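Local coordinates for protein UDP-N-acetylenolpyruvoylglucosamine reductase (Listeria monocytogenes, PDB 3TX1) that probably reduces UDP-N-acetylenolpyruvoylglucosamine to UDP-N-acetylmuramate with NADPH through its bound FAD, a step in peptidoglycan biosynthesis, at residues N26-K31 with V57-K62; T115-M120 with I126-F131; S138-A143 with S166-A171; G255-D260 with Q301-K306; N294-V299 with L311-K316. All blocks are in the same frame, centred on the assembly; numbering follows the deposited sequence.

Interaction 1 of 5, residues N26-K31 with V57-K62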
# COMPACT_ATOMS: atom_id res chain seq x y z
N ASN A 26 -27.73 1.76 3.79
CA ASN A 26 -27.83 0.32 4.11
C ASN A 26 -28.30 -0.30 2.80
O ASN A 26 -28.13 -1.49 2.53
CB ASN A 26 -28.93 0.07 5.16
CG ASN A 26 -28.66 0.74 6.49
OD1 ASN A 26 -27.57 0.64 7.05
ND2 ASN A 26 -29.69 1.39 7.04
N ASN A 27 -28.85 0.60 1.98
CA ASN A 27 -29.55 0.34 0.75
C ASN A 27 -28.72 0.09 -0.52
O ASN A 27 -29.28 -0.24 -1.57
CB ASN A 27 -30.44 1.57 0.51
CG ASN A 27 -30.77 2.34 1.80
OD1 ASN A 27 -30.00 2.31 2.79
ND2 ASN A 27 -31.89 3.05 1.79
N LEU A 28 -27.41 0.24 -0.43
CA LEU A 28 -26.52 0.11 -1.61
C LEU A 28 -26.65 -1.13 -2.49
O LEU A 28 -26.69 -1.01 -3.71
CB LEU A 28 -25.06 0.26 -1.20
CG LEU A 28 -24.02 -0.09 -2.26
CD1 LEU A 28 -23.96 0.94 -3.39
CD2 LEU A 28 -22.67 -0.19 -1.58
N GLN A 29 -26.67 -2.32 -1.90
CA GLN A 29 -26.76 -3.52 -2.71
C GLN A 29 -28.01 -3.51 -3.63
O GLN A 29 -27.96 -4.02 -4.78
CB GLN A 29 -26.60 -4.77 -1.83
CG GLN A 29 -26.70 -6.10 -2.56
CD GLN A 29 -25.98 -6.12 -3.90
OE1 GLN A 29 -24.81 -5.75 -4.01
NE2 GLN A 29 -26.69 -6.54 -4.93
N THR A 30 -29.10 -2.90 -3.15
CA THR A 30 -30.35 -2.73 -3.92
C THR A 30 -30.03 -2.05 -5.27
O THR A 30 -30.09 -2.69 -6.33
CB THR A 30 -31.41 -1.86 -3.19
OG1 THR A 30 -31.72 -2.42 -1.91
CG2 THR A 30 -32.69 -1.76 -4.01
N LYS A 31 -29.71 -0.77 -5.24
CA LYS A 31 -29.32 -0.08 -6.45
C LYS A 31 -28.44 -0.94 -7.32
O LYS A 31 -28.74 -1.13 -8.46
CB LYS A 31 -28.65 1.22 -6.13
CG LYS A 31 -29.50 2.47 -6.36
CD LYS A 31 -30.93 2.19 -6.81
CE LYS A 31 -31.86 3.34 -6.47
NZ LYS A 31 -31.18 4.50 -5.84
N VAL A 57 -19.37 -2.44 4.89
CA VAL A 57 -19.75 -2.52 3.47
C VAL A 57 -18.50 -2.67 2.56
O VAL A 57 -17.78 -1.70 2.31
CB VAL A 57 -20.57 -1.28 3.04
CG1 VAL A 57 -21.13 -1.48 1.65
CG2 VAL A 57 -21.70 -0.99 4.04
N PHE A 58 -18.28 -3.88 2.03
CA PHE A 58 -17.10 -4.21 1.23
C PHE A 58 -17.40 -4.47 -0.25
O PHE A 58 -18.00 -5.48 -0.60
CB PHE A 58 -16.40 -5.42 1.85
CG PHE A 58 -15.03 -5.68 1.30
CD1 PHE A 58 -13.96 -4.86 1.65
CD2 PHE A 58 -14.80 -6.77 0.46
CE1 PHE A 58 -12.69 -5.10 1.14
CE2 PHE A 58 -13.52 -7.02 -0.05
CZ PHE A 58 -12.47 -6.19 0.30
N VAL A 59 -16.91 -3.57 -1.10
CA VAL A 59 -17.23 -3.61 -2.52
C VAL A 59 -16.06 -3.86 -3.45
O VAL A 59 -15.02 -3.19 -3.33
CB VAL A 59 -17.84 -2.26 -2.93
CG1 VAL A 59 -18.39 -2.35 -4.34
CG2 VAL A 59 -18.93 -1.86 -1.94
N MET A 60 -16.27 -4.78 -4.41
CA MET A 60 -15.28 -5.09 -5.47
C MET A 60 -15.80 -4.88 -6.89
O MET A 60 -16.54 -5.74 -7.40
CB MET A 60 -14.73 -6.50 -5.31
CG MET A 60 -13.79 -6.64 -4.13
SD MET A 60 -13.63 -8.35 -3.60
CE MET A 60 -15.35 -8.82 -3.34
N PRO A 61 -15.45 -3.75 -7.53
CA PRO A 61 -15.94 -3.45 -8.88
C PRO A 61 -15.14 -4.10 -9.99
O PRO A 61 -13.92 -4.09 -9.95
CB PRO A 61 -15.83 -1.93 -8.99
CG PRO A 61 -14.94 -1.50 -7.89
CD PRO A 61 -14.96 -2.55 -6.83
N LYS A 62 -15.85 -4.61 -10.98
CA LYS A 62 -15.31 -5.33 -12.13
C LYS A 62 -15.03 -4.31 -13.20
O LYS A 62 -14.22 -4.53 -14.11
CB LYS A 62 -16.37 -6.29 -12.68
CG LYS A 62 -17.26 -6.93 -11.59
CD LYS A 62 -18.11 -8.08 -12.11
CE LYS A 62 -19.23 -7.62 -13.04
NZ LYS A 62 -20.32 -6.95 -12.29

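Interaction 2 of 5, residues T115-M120 with I126-F131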
# COMPACT_ATOMS: atom_id res chain seq x y z
N THR A 115 7.35 2.29 -25.59
CA THR A 115 8.25 2.33 -24.43
C THR A 115 7.47 2.56 -23.11
O THR A 115 8.06 2.61 -22.01
CB THR A 115 9.38 3.38 -24.60
OG1 THR A 115 8.81 4.68 -24.77
CG2 THR A 115 10.29 3.06 -25.81
N GLN A 116 6.14 2.62 -23.20
CA GLN A 116 5.30 2.90 -22.04
C GLN A 116 4.47 1.75 -21.48
O GLN A 116 3.89 0.94 -22.24
CB GLN A 116 4.38 4.09 -22.32
CG GLN A 116 5.11 5.41 -22.41
CD GLN A 116 4.17 6.60 -22.46
OE1 GLN A 116 2.95 6.45 -22.57
NE2 GLN A 116 4.74 7.80 -22.36
N ILE A 117 4.40 1.71 -20.15
CA ILE A 117 3.61 0.70 -19.47
C ILE A 117 2.33 1.25 -18.78
O ILE A 117 2.37 2.23 -18.03
CB ILE A 117 4.48 -0.18 -18.54
CG1 ILE A 117 5.27 -1.18 -19.40
CG2 ILE A 117 3.62 -0.93 -17.54
CD1 ILE A 117 6.31 -1.99 -18.67
N VAL A 118 1.20 0.63 -19.12
CA VAL A 118 -0.11 0.96 -18.54
C VAL A 118 -0.59 -0.21 -17.71
O VAL A 118 -0.66 -1.34 -18.21
CB VAL A 118 -1.18 1.39 -19.59
CG1 VAL A 118 -2.51 0.64 -19.40
CG2 VAL A 118 -1.40 2.90 -19.54
N ALA A 119 -0.90 0.09 -16.44
CA ALA A 119 -1.38 -0.90 -15.48
C ALA A 119 -2.55 -0.38 -14.67
O ALA A 119 -2.55 0.79 -14.28
CB ALA A 119 -0.26 -1.29 -14.53
N MET A 120 -3.52 -1.24 -14.42
CA MET A 120 -4.69 -0.88 -13.63
C MET A 120 -4.35 -0.79 -12.12
O MET A 120 -3.34 -1.36 -11.68
CB MET A 120 -5.84 -1.83 -13.92
CG MET A 120 -6.55 -1.42 -15.18
SD MET A 120 -7.96 -2.49 -15.45
CE MET A 120 -8.90 -1.45 -16.55
N ILE A 126 4.61 -5.71 -8.19
CA ILE A 126 5.68 -6.60 -8.51
C ILE A 126 5.53 -7.17 -9.93
O ILE A 126 6.51 -7.29 -10.68
CB ILE A 126 5.85 -7.69 -7.44
CG1 ILE A 126 6.47 -7.05 -6.19
CG2 ILE A 126 6.74 -8.81 -7.97
CD1 ILE A 126 6.61 -7.94 -4.96
N ASP A 127 4.27 -7.44 -10.30
CA ASP A 127 3.94 -7.96 -11.64
C ASP A 127 4.25 -6.91 -12.70
O ASP A 127 4.72 -7.23 -13.78
CB ASP A 127 2.48 -8.38 -11.70
CG ASP A 127 2.10 -9.32 -10.56
OD1 ASP A 127 0.90 -9.58 -10.33
OD2 ASP A 127 3.00 -9.80 -9.86
N THR A 128 4.04 -5.65 -12.36
CA THR A 128 4.32 -4.57 -13.29
C THR A 128 5.83 -4.44 -13.51
O THR A 128 6.29 -4.10 -14.63
CB THR A 128 3.69 -3.25 -12.83
OG1 THR A 128 2.41 -3.53 -12.24
CG2 THR A 128 3.53 -2.28 -13.98
N ALA A 129 6.62 -4.75 -12.49
CA ALA A 129 8.07 -4.70 -12.69
C ALA A 129 8.58 -5.96 -13.43
O ALA A 129 9.66 -5.95 -14.03
CB ALA A 129 8.80 -4.46 -11.37
N LYS A 130 7.80 -7.04 -13.37
CA LYS A 130 8.13 -8.26 -14.07
C LYS A 130 7.86 -8.09 -15.55
O LYS A 130 8.63 -8.58 -16.40
CB LYS A 130 7.33 -9.44 -13.53
CG LYS A 130 8.04 -10.10 -12.35
CD LYS A 130 7.34 -11.31 -11.70
CE LYS A 130 8.06 -11.58 -10.36
NZ LYS A 130 7.40 -12.52 -9.41
N PHE A 131 6.77 -7.40 -15.85
CA PHE A 131 6.33 -7.18 -17.19
C PHE A 131 7.49 -6.44 -17.81
O PHE A 131 8.19 -7.00 -18.63
CB PHE A 131 5.07 -6.33 -17.16
CG PHE A 131 4.16 -6.51 -18.35
CD1 PHE A 131 4.21 -5.64 -19.43
CD2 PHE A 131 3.19 -7.53 -18.34
CE1 PHE A 131 3.34 -5.82 -20.50
CE2 PHE A 131 2.31 -7.71 -19.41
CZ PHE A 131 2.39 -6.85 -20.49

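Interaction 3 of 5, residues S138-A143 with S166-A171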
# COMPACT_ATOMS: atom_id res chain seq x y z
N SER A 138 13.37 -0.25 -18.97
CA SER A 138 14.06 0.13 -17.75
C SER A 138 13.47 1.36 -17.07
O SER A 138 12.97 2.27 -17.72
CB SER A 138 15.55 0.35 -18.02
OG SER A 138 16.19 0.74 -16.82
N GLY A 139 13.57 1.36 -15.76
CA GLY A 139 13.09 2.47 -14.97
C GLY A 139 12.31 1.97 -13.78
O GLY A 139 12.14 2.71 -12.82
N LEU A 140 11.80 0.72 -13.87
CA LEU A 140 11.04 0.13 -12.75
C LEU A 140 11.85 -0.79 -11.81
O LEU A 140 11.37 -1.16 -10.73
CB LEU A 140 9.79 -0.62 -13.24
CG LEU A 140 8.50 0.16 -13.53
CD1 LEU A 140 7.42 -0.87 -13.86
CD2 LEU A 140 8.04 1.09 -12.40
N GLU A 141 13.06 -1.15 -12.20
CA GLU A 141 13.79 -2.11 -11.43
C GLU A 141 13.54 -1.98 -9.93
O GLU A 141 13.35 -3.00 -9.25
CB GLU A 141 15.28 -2.06 -11.74
CG GLU A 141 15.64 -2.27 -13.20
CD GLU A 141 15.38 -1.04 -14.05
OE1 GLU A 141 14.60 -0.15 -13.60
OE2 GLU A 141 15.95 -0.98 -15.16
N PHE A 142 13.51 -0.74 -9.44
CA PHE A 142 13.40 -0.45 -8.01
C PHE A 142 12.18 -1.04 -7.28
O PHE A 142 12.16 -1.08 -6.02
CB PHE A 142 13.50 1.06 -7.74
CG PHE A 142 12.32 1.85 -8.26
CD1 PHE A 142 11.09 1.79 -7.62
CD2 PHE A 142 12.45 2.66 -9.35
CE1 PHE A 142 10.01 2.50 -8.10
CE2 PHE A 142 11.38 3.39 -9.82
CZ PHE A 142 10.16 3.31 -9.19
N ALA A 143 11.19 -1.49 -8.06
CA ALA A 143 9.92 -1.98 -7.57
C ALA A 143 9.72 -3.49 -7.73
O ALA A 143 8.64 -4.02 -7.46
CB ALA A 143 8.79 -1.21 -8.25
N SER A 166 7.38 8.44 -8.83
CA SER A 166 7.35 9.77 -9.44
C SER A 166 8.45 9.89 -10.46
O SER A 166 8.30 10.61 -11.43
CB SER A 166 7.40 10.90 -8.41
OG SER A 166 8.62 10.89 -7.69
N ASP A 167 9.57 9.20 -10.24
CA ASP A 167 10.63 9.19 -11.27
C ASP A 167 10.08 8.77 -12.62
O ASP A 167 10.52 9.29 -13.63
CB ASP A 167 11.78 8.24 -10.93
CG ASP A 167 12.60 8.69 -9.74
OD1 ASP A 167 12.65 9.92 -9.50
OD2 ASP A 167 13.21 7.83 -9.06
N VAL A 168 9.12 7.84 -12.65
CA VAL A 168 8.64 7.39 -13.95
C VAL A 168 7.15 7.45 -14.20
O VAL A 168 6.67 6.88 -15.21
CB VAL A 168 9.13 5.99 -14.33
CG1 VAL A 168 10.57 6.04 -14.77
CG2 VAL A 168 8.89 4.99 -13.19
N LEU A 169 6.42 8.14 -13.36
CA LEU A 169 4.99 8.24 -13.55
C LEU A 169 4.70 9.15 -14.70
O LEU A 169 5.01 10.30 -14.62
CB LEU A 169 4.36 8.82 -12.31
CG LEU A 169 2.89 8.54 -12.09
CD1 LEU A 169 2.41 7.31 -12.81
CD2 LEU A 169 2.75 8.38 -10.61
N GLU A 170 4.08 8.64 -15.75
CA GLU A 170 3.78 9.48 -16.89
C GLU A 170 2.38 10.10 -16.72
O GLU A 170 2.22 11.33 -16.70
CB GLU A 170 3.77 8.65 -18.16
CG GLU A 170 3.24 9.39 -19.39
CD GLU A 170 4.11 10.55 -19.82
OE1 GLU A 170 5.26 10.67 -19.33
OE2 GLU A 170 3.61 11.37 -20.63
N ALA A 171 1.39 9.23 -16.61
CA ALA A 171 -0.01 9.61 -16.54
C ALA A 171 -0.78 8.65 -15.64
O ALA A 171 -0.36 7.52 -15.40
CB ALA A 171 -0.59 9.60 -17.94

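Interaction 4 of 5, residues G255-D260 with Q301-K306. With SO4 (sulfate ion), chain F.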
# COMPACT_ATOMS: atom_id res chain seq x y z
N GLY A 255 15.41 1.42 12.43
CA GLY A 255 15.84 0.12 12.90
C GLY A 255 16.91 0.19 13.96
O GLY A 255 16.85 -0.53 14.96
N LYS A 256 17.88 1.08 13.76
CA LYS A 256 19.02 1.13 14.65
C LYS A 256 18.59 1.60 16.00
O LYS A 256 19.01 1.03 17.00
CB LYS A 256 20.13 2.02 14.11
CG LYS A 256 21.49 1.83 14.76
CD LYS A 256 22.10 0.47 14.40
CE LYS A 256 23.62 0.48 14.47
NZ LYS A 256 24.15 0.82 15.82
N LEU A 257 17.75 2.64 16.05
CA LEU A 257 17.22 3.16 17.32
C LEU A 257 16.45 2.05 18.06
O LEU A 257 16.65 1.76 19.24
CB LEU A 257 16.25 4.29 17.06
CG LEU A 257 16.73 5.71 16.86
CD1 LEU A 257 15.53 6.52 16.41
CD2 LEU A 257 17.28 6.28 18.15
N ILE A 258 15.55 1.42 17.32
CA ILE A 258 14.77 0.40 17.91
C ILE A 258 15.70 -0.64 18.51
O ILE A 258 15.58 -0.99 19.69
CB ILE A 258 13.79 -0.16 16.88
CG1 ILE A 258 12.89 0.99 16.43
CG2 ILE A 258 12.98 -1.29 17.48
CD1 ILE A 258 11.76 0.63 15.48
N GLN A 259 16.66 -1.09 17.72
CA GLN A 259 17.56 -2.14 18.14
C GLN A 259 18.34 -1.67 19.34
O GLN A 259 18.40 -2.35 20.35
CB GLN A 259 18.46 -2.49 17.01
CG GLN A 259 19.08 -3.86 17.10
CD GLN A 259 19.82 -4.19 15.82
OE1 GLN A 259 20.09 -3.31 15.01
NE2 GLN A 259 20.14 -5.45 15.63
N ASP A 260 18.84 -0.45 19.26
CA ASP A 260 19.56 0.18 20.37
C ASP A 260 18.74 0.33 21.67
O ASP A 260 19.31 0.40 22.75
CB ASP A 260 20.11 1.55 19.95
CG ASP A 260 21.26 1.45 18.93
OD1 ASP A 260 21.74 0.33 18.62
OD2 ASP A 260 21.70 2.52 18.45
N GLN A 301 7.12 4.63 22.61
CA GLN A 301 7.33 5.12 23.97
C GLN A 301 8.70 4.81 24.54
O GLN A 301 9.27 5.64 25.22
CB GLN A 301 6.24 4.61 24.91
CG GLN A 301 6.37 5.19 26.29
CD GLN A 301 6.33 6.71 26.28
OE1 GLN A 301 5.80 7.33 25.34
NE2 GLN A 301 6.88 7.31 27.33
N THR A 302 9.23 3.62 24.27
CA THR A 302 10.51 3.22 24.82
C THR A 302 11.63 4.01 24.14
O THR A 302 12.60 4.45 24.75
CB THR A 302 10.70 1.74 24.55
OG1 THR A 302 9.60 1.03 25.13
CG2 THR A 302 11.95 1.22 25.16
N VAL A 303 11.48 4.22 22.85
CA VAL A 303 12.50 4.95 22.16
C VAL A 303 12.60 6.37 22.64
O VAL A 303 13.71 6.89 22.77
CB VAL A 303 12.34 4.91 20.64
CG1 VAL A 303 13.33 5.85 19.99
CG2 VAL A 303 12.57 3.48 20.19
N ARG A 304 11.48 7.01 22.92
CA ARG A 304 11.57 8.40 23.30
C ARG A 304 12.12 8.53 24.74
O ARG A 304 12.62 9.58 25.15
CB ARG A 304 10.26 9.15 23.03
CG ARG A 304 9.40 9.46 24.22
CD ARG A 304 8.18 10.30 23.83
NE ARG A 304 6.98 9.48 23.56
CZ ARG A 304 6.57 9.07 22.36
NH1 ARG A 304 5.47 8.32 22.26
NH2 ARG A 304 7.24 9.42 21.26
N GLU A 305 12.09 7.43 25.48
CA GLU A 305 12.61 7.49 26.83
C GLU A 305 14.10 7.34 26.88
O GLU A 305 14.74 7.97 27.70
CB GLU A 305 11.92 6.50 27.74
CG GLU A 305 10.50 6.93 28.04
CD GLU A 305 9.71 5.87 28.78
OE1 GLU A 305 10.32 4.88 29.30
OE2 GLU A 305 8.46 6.01 28.82
N LYS A 306 14.66 6.54 25.98
CA LYS A 306 16.10 6.31 25.94
C LYS A 306 16.85 7.34 25.14
O LYS A 306 18.00 7.61 25.43
CB LYS A 306 16.43 4.96 25.32
CG LYS A 306 15.64 3.78 25.86
CD LYS A 306 16.04 3.36 27.26
CE LYS A 306 15.33 2.07 27.63
NZ LYS A 306 15.63 0.92 26.72
S SO4 F . 15.74 1.87 8.63
O1 SO4 F . 15.79 1.56 7.18
O2 SO4 F . 16.88 1.20 9.32
O3 SO4 F . 15.81 3.33 8.86
O4 SO4 F . 14.46 1.37 9.19

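Interaction 5 of 5, residues N294-V299 with L311-K316. With SO4 (sulfate ion), chain E.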
# COMPACT_ATOMS: atom_id res chain seq x y z
N ASN A 294 -0.37 -1.90 19.85
CA ASN A 294 0.22 -1.98 21.15
C ASN A 294 1.74 -2.06 21.05
O ASN A 294 2.46 -1.38 21.78
CB ASN A 294 -0.40 -3.13 21.95
CG ASN A 294 -1.72 -2.74 22.66
OD1 ASN A 294 -2.61 -3.56 22.87
ND2 ASN A 294 -1.84 -1.46 23.05
N LEU A 295 2.25 -2.83 20.12
CA LEU A 295 3.68 -2.89 19.98
C LEU A 295 4.22 -1.56 19.40
O LEU A 295 5.24 -1.03 19.87
CB LEU A 295 4.09 -4.10 19.15
CG LEU A 295 5.56 -4.45 19.07
CD1 LEU A 295 6.19 -4.28 20.45
CD2 LEU A 295 5.70 -5.87 18.54
N ILE A 296 3.51 -1.00 18.43
CA ILE A 296 3.93 0.26 17.89
C ILE A 296 4.04 1.29 19.01
O ILE A 296 5.06 1.96 19.14
CB ILE A 296 2.98 0.77 16.82
CG1 ILE A 296 3.07 -0.10 15.55
CG2 ILE A 296 3.29 2.23 16.47
CD1 ILE A 296 2.14 0.38 14.43
N ALA A 297 3.02 1.41 19.83
CA ALA A 297 3.07 2.44 20.88
C ALA A 297 4.17 2.18 21.93
O ALA A 297 4.83 3.12 22.41
CB ALA A 297 1.72 2.59 21.53
N TYR A 298 4.39 0.92 22.25
CA TYR A 298 5.39 0.62 23.23
C TYR A 298 6.81 0.93 22.71
O TYR A 298 7.68 1.41 23.46
CB TYR A 298 5.22 -0.82 23.67
CG TYR A 298 6.17 -1.30 24.70
CD1 TYR A 298 5.89 -1.18 26.08
CD2 TYR A 298 7.35 -1.96 24.31
CE1 TYR A 298 6.77 -1.69 27.04
CE2 TYR A 298 8.25 -2.44 25.26
CZ TYR A 298 7.96 -2.30 26.60
OH TYR A 298 8.89 -2.79 27.46
N VAL A 299 7.02 0.70 21.43
CA VAL A 299 8.29 1.01 20.81
C VAL A 299 8.46 2.52 20.80
O VAL A 299 9.46 3.04 21.28
CB VAL A 299 8.35 0.49 19.37
CG1 VAL A 299 9.44 1.20 18.57
CG2 VAL A 299 8.53 -1.03 19.35
N LEU A 311 9.47 8.66 17.03
CA LEU A 311 9.31 7.81 15.86
C LEU A 311 7.91 8.00 15.35
O LEU A 311 6.95 7.80 16.08
CB LEU A 311 9.60 6.35 16.17
CG LEU A 311 11.06 5.98 16.35
CD1 LEU A 311 11.17 4.57 16.88
CD2 LEU A 311 11.84 6.13 15.05
N GLU A 312 7.77 8.45 14.12
CA GLU A 312 6.46 8.67 13.57
C GLU A 312 6.17 7.57 12.59
O GLU A 312 7.06 7.13 11.85
CB GLU A 312 6.37 10.07 13.00
CG GLU A 312 6.63 11.03 14.15
CD GLU A 312 6.59 12.51 13.80
OE1 GLU A 312 6.64 12.86 12.58
OE2 GLU A 312 6.52 13.32 14.79
N THR A 313 4.95 7.06 12.64
CA THR A 313 4.64 5.94 11.78
C THR A 313 4.66 6.31 10.28
O THR A 313 4.28 7.42 9.90
CB THR A 313 3.26 5.34 12.12
OG1 THR A 313 2.30 6.38 12.10
CG2 THR A 313 3.25 4.74 13.49
N GLU A 314 5.17 5.41 9.46
CA GLU A 314 5.10 5.56 8.03
C GLU A 314 3.80 4.86 7.64
O GLU A 314 2.96 5.46 6.98
CB GLU A 314 6.35 4.96 7.36
CG GLU A 314 6.21 4.36 5.95
CD GLU A 314 5.96 5.35 4.81
OE1 GLU A 314 6.33 5.05 3.64
OE2 GLU A 314 5.38 6.43 5.05
N VAL A 315 3.62 3.63 8.10
CA VAL A 315 2.41 2.85 7.87
C VAL A 315 1.11 3.61 8.28
O VAL A 315 1.08 4.31 9.31
CB VAL A 315 2.53 1.55 8.67
CG1 VAL A 315 2.44 1.83 10.18
CG2 VAL A 315 1.45 0.57 8.28
N LYS A 316 0.04 3.47 7.49
CA LYS A 316 -1.24 4.17 7.77
C LYS A 316 -2.02 3.45 8.82
O LYS A 316 -2.06 2.21 8.81
CB LYS A 316 -2.18 4.23 6.54
CG LYS A 316 -1.62 4.83 5.28
CD LYS A 316 -1.30 6.29 5.45
CE LYS A 316 -0.63 6.78 4.18
NZ LYS A 316 -0.23 8.22 4.27
S SO4 E . -3.33 10.05 3.08
O1 SO4 E . -3.96 10.65 1.88
O2 SO4 E . -1.86 9.96 2.88
O3 SO4 E . -3.64 10.87 4.27
O4 SO4 E . -3.87 8.68 3.33

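Interaction 1 of 5, residues N26-K31 with V57-K62
No ring or amide plane carries the contact of Leu28 with Val57 and Val59, which is wholly aliphatic. The ring of Phe58, between the two valines, departs from the strand away from residues 26-31 and meets the ring of Tyr46 with the two planes inclined at about 35°. Val57 and Val59 both direct their CB atoms toward the short N-terminal helix, while Phe58 between them points away. Strand 54-60 belongs to the mixed four-stranded sheet of the FAD-binding PCMH-type fold, lying between strands 36-42 and 100-103, and the single turn 28-31 rests on one face of it. Leu28 is set against Val57, Val59 and Ile37, from the neighbouring strands 54-60 and 36-42; Ile37 also touches Val59, and Val100 of strand 100-103 packs on both valines. Leu28 is buried and is the residue of 26-31 that makes both contacts. Its CG stands anti to the backbone N (chi1 170°), which carries the branch toward the sheet and leaves one methyl, CD2, to touch both valines. Toward Val57 the two side chains cross obliquely, with Leu28 CD2 at 3.8 Å from Val57 CG1. Toward Val59 the approach is tip to tip, Leu28 CD2 lying 4.1 Å from Val59 CG2.

Interaction 2 of 5, residues T115-M120 with I126-F131
Apolar contacts join Ile117 and Ala119 to Thr128 and Phe131, packing helix 125-134 against strand 116-120 of the antiparallel sheet in the FAD-binding PCMH-type domain. A short connection turns the chain back, and the short axes of strand and helix run nearly antiparallel, at 154° and 10.0 Å apart. Methyl-to-methyl packing comes first. The Thr128 CB is directed at the strand, and CG2, anti to the backbone N, meets Ile117 CG2 at 3.8 Å, the two side chains passing alongside one another, head to tail. The same threonine methyl lies 4.0 Å from Ala119 CB, so it is set against two residues of one strand face. The polar part of Thr128 is taken up at the start of the helix: OG1 hydrogen-bonds to the carbonyl O of Lys124, which satisfies the hydroxyl beside an apolar surface. Neighbouring elements complete this layer, with Ile110 touching Thr128 and Phe131, and Leu137 touching Ile117. An aliphatic-to-aromatic contact closes the other end. One helical turn of spacing brings Phe131 to the same side as Thr128, and the terminal methyl of Ile117 approaches the ring at its edge, near the ring plane, with CD1 4.3 Å from Phe131 CD1.

Interaction 3 of 5, residues S138-A143 with S166-A171
Val168 makes its closest approach to Gly139, Leu140 and Phe142 through one methyl, CG2, with CG1 also beside Gly139 O. CG2 occupies the crowded position between backbone N and carbonyl carbon, and from there it reaches 4.0 Å from Gly139 O and 4.1 Å from Leu140 CD2. The leucine does not start out in that direction; its CB leaves to one side and only the end of the chain comes back to the valine. Phe142 meets the same methyl more loosely, Val168 CG2 standing 4.5 Å from Phe142 CE2 in an oblique approach. A chi1 of 68° folds the phenylalanine back along its own loop, where Leu140 O lies 4.0 Å above one ring face, displaced toward the rim. The loop has a polar brace as well: Gly139 N donates to Glu141 OE1 at 2.8 Å, on the syn side and 21° out of the carboxylate plane. The Phe142 side chain is about 7 Å from the bound FAD, so the contact lies near the cofactor, within the FAD-binding PCMH-type domain. Leu140 also leans on Thr128 and Ala132 of helix 125-134, and Val168 on Leu212 of strand 204-214, just ahead of a classic beta bulge where Glu170 and Ala171 both face Thr209.

Interaction 4 of 5, residues G255-D260 with Q301-K306
Val303 presents its two methyls to different parts of one helical turn, CG1 to the side chain of Leu257 and CG2 to the backbone of Ile258. The valine CB is directed toward the neighbouring helix, and with CG1 anti to the backbone N (chi1 172°) that methyl comes within 4.3 Å of Leu257 CD1. Ile258 is met differently: its own CB points away from residues 301-306, so Val303 CG2 approaches the main chain, 4.4 Å from Ile258 CA. The pair is a helix-to-helix contact within the C-terminal domain of MurB, between the short helix 254-260 and the last turns of the long helix 289-307. The isoleucine side chain touches Val299 one turn back on that long helix, whereas Leu257 also touches Phe307 near its end. Along helix 289-307, Arg304 NE donates to Gln301 OE1 at 3.0 Å from above the amide carbonyl plane (40° out of it), a bent bond with an N-H...O angle of 138°. Arg304 also forms a salt bridge through NH2 with Glu310. Near the start of the short helix Gly255 N makes only weak hydrogen bonds to a sulfate, probably from the crystallisation liquor.

Interaction 5 of 5, residues N294-V299 with L311-K316
The segment carrying Glu314, a predicted active-site residue, and Lys316, part of the FAD pocket, is backed by helix 289-307 of the C-terminal domain through contacts of Ile296 and Val299 with Leu311, Thr313 and Val315. Ile296 is shared between two of them. Its CG2, anti to the backbone N, meets Thr313 CG2 at 3.9 Å with the side chains crossing at about a right angle; with OG1 held at chi1 53°, the Thr313 methyl stands anti to the carbonyl carbon and meets the helix. Farther out, Ile296 CD1 lies 4.5 Å from Val315 CG1. One turn along the helix, Val299 CG1 reaches Leu311 CD1 at 4.1 Å. Leu311, Thr313 and Val315 thus all direct their CB atoms toward the helix. Glu314 touches Arg194, another predicted active-site residue. Lys316, bent at chi2, touches FAD and hydrogen-bonds through NZ to O2 of a sulfate at 2.8 Å, the anion probably coming from the crystallisation liquor. Backbone bonds tie Glu314 to Val245 and Lys316 to Asn89 and Ile91, while Ile91 of strand 90-92 also packs against Ile296 and Val315, and Val273 of strand 271-273 against Val299.

Overall arrangement
From the N terminus, interaction 1 closes the first loop, bringing the opening helical turn back to the four-stranded sheet. Interactions 2 and 3 follow in series, neither nested in the other; the first closes a short strand-to-helix connection, the second a longer excursion, and with centres 9 Å apart they meet where Leu140 packs on Thr128. Both reach the same antiparallel sheet. Interactions 4 and 5 then cross, their segments alternating along the chain, and share helix 289-307, with Leu311 lying against Leu257, Ile258 and Val303. This C-terminal pair is separate from the others: interactions 1 and 4 lie about 44 Å apart, centre to centre.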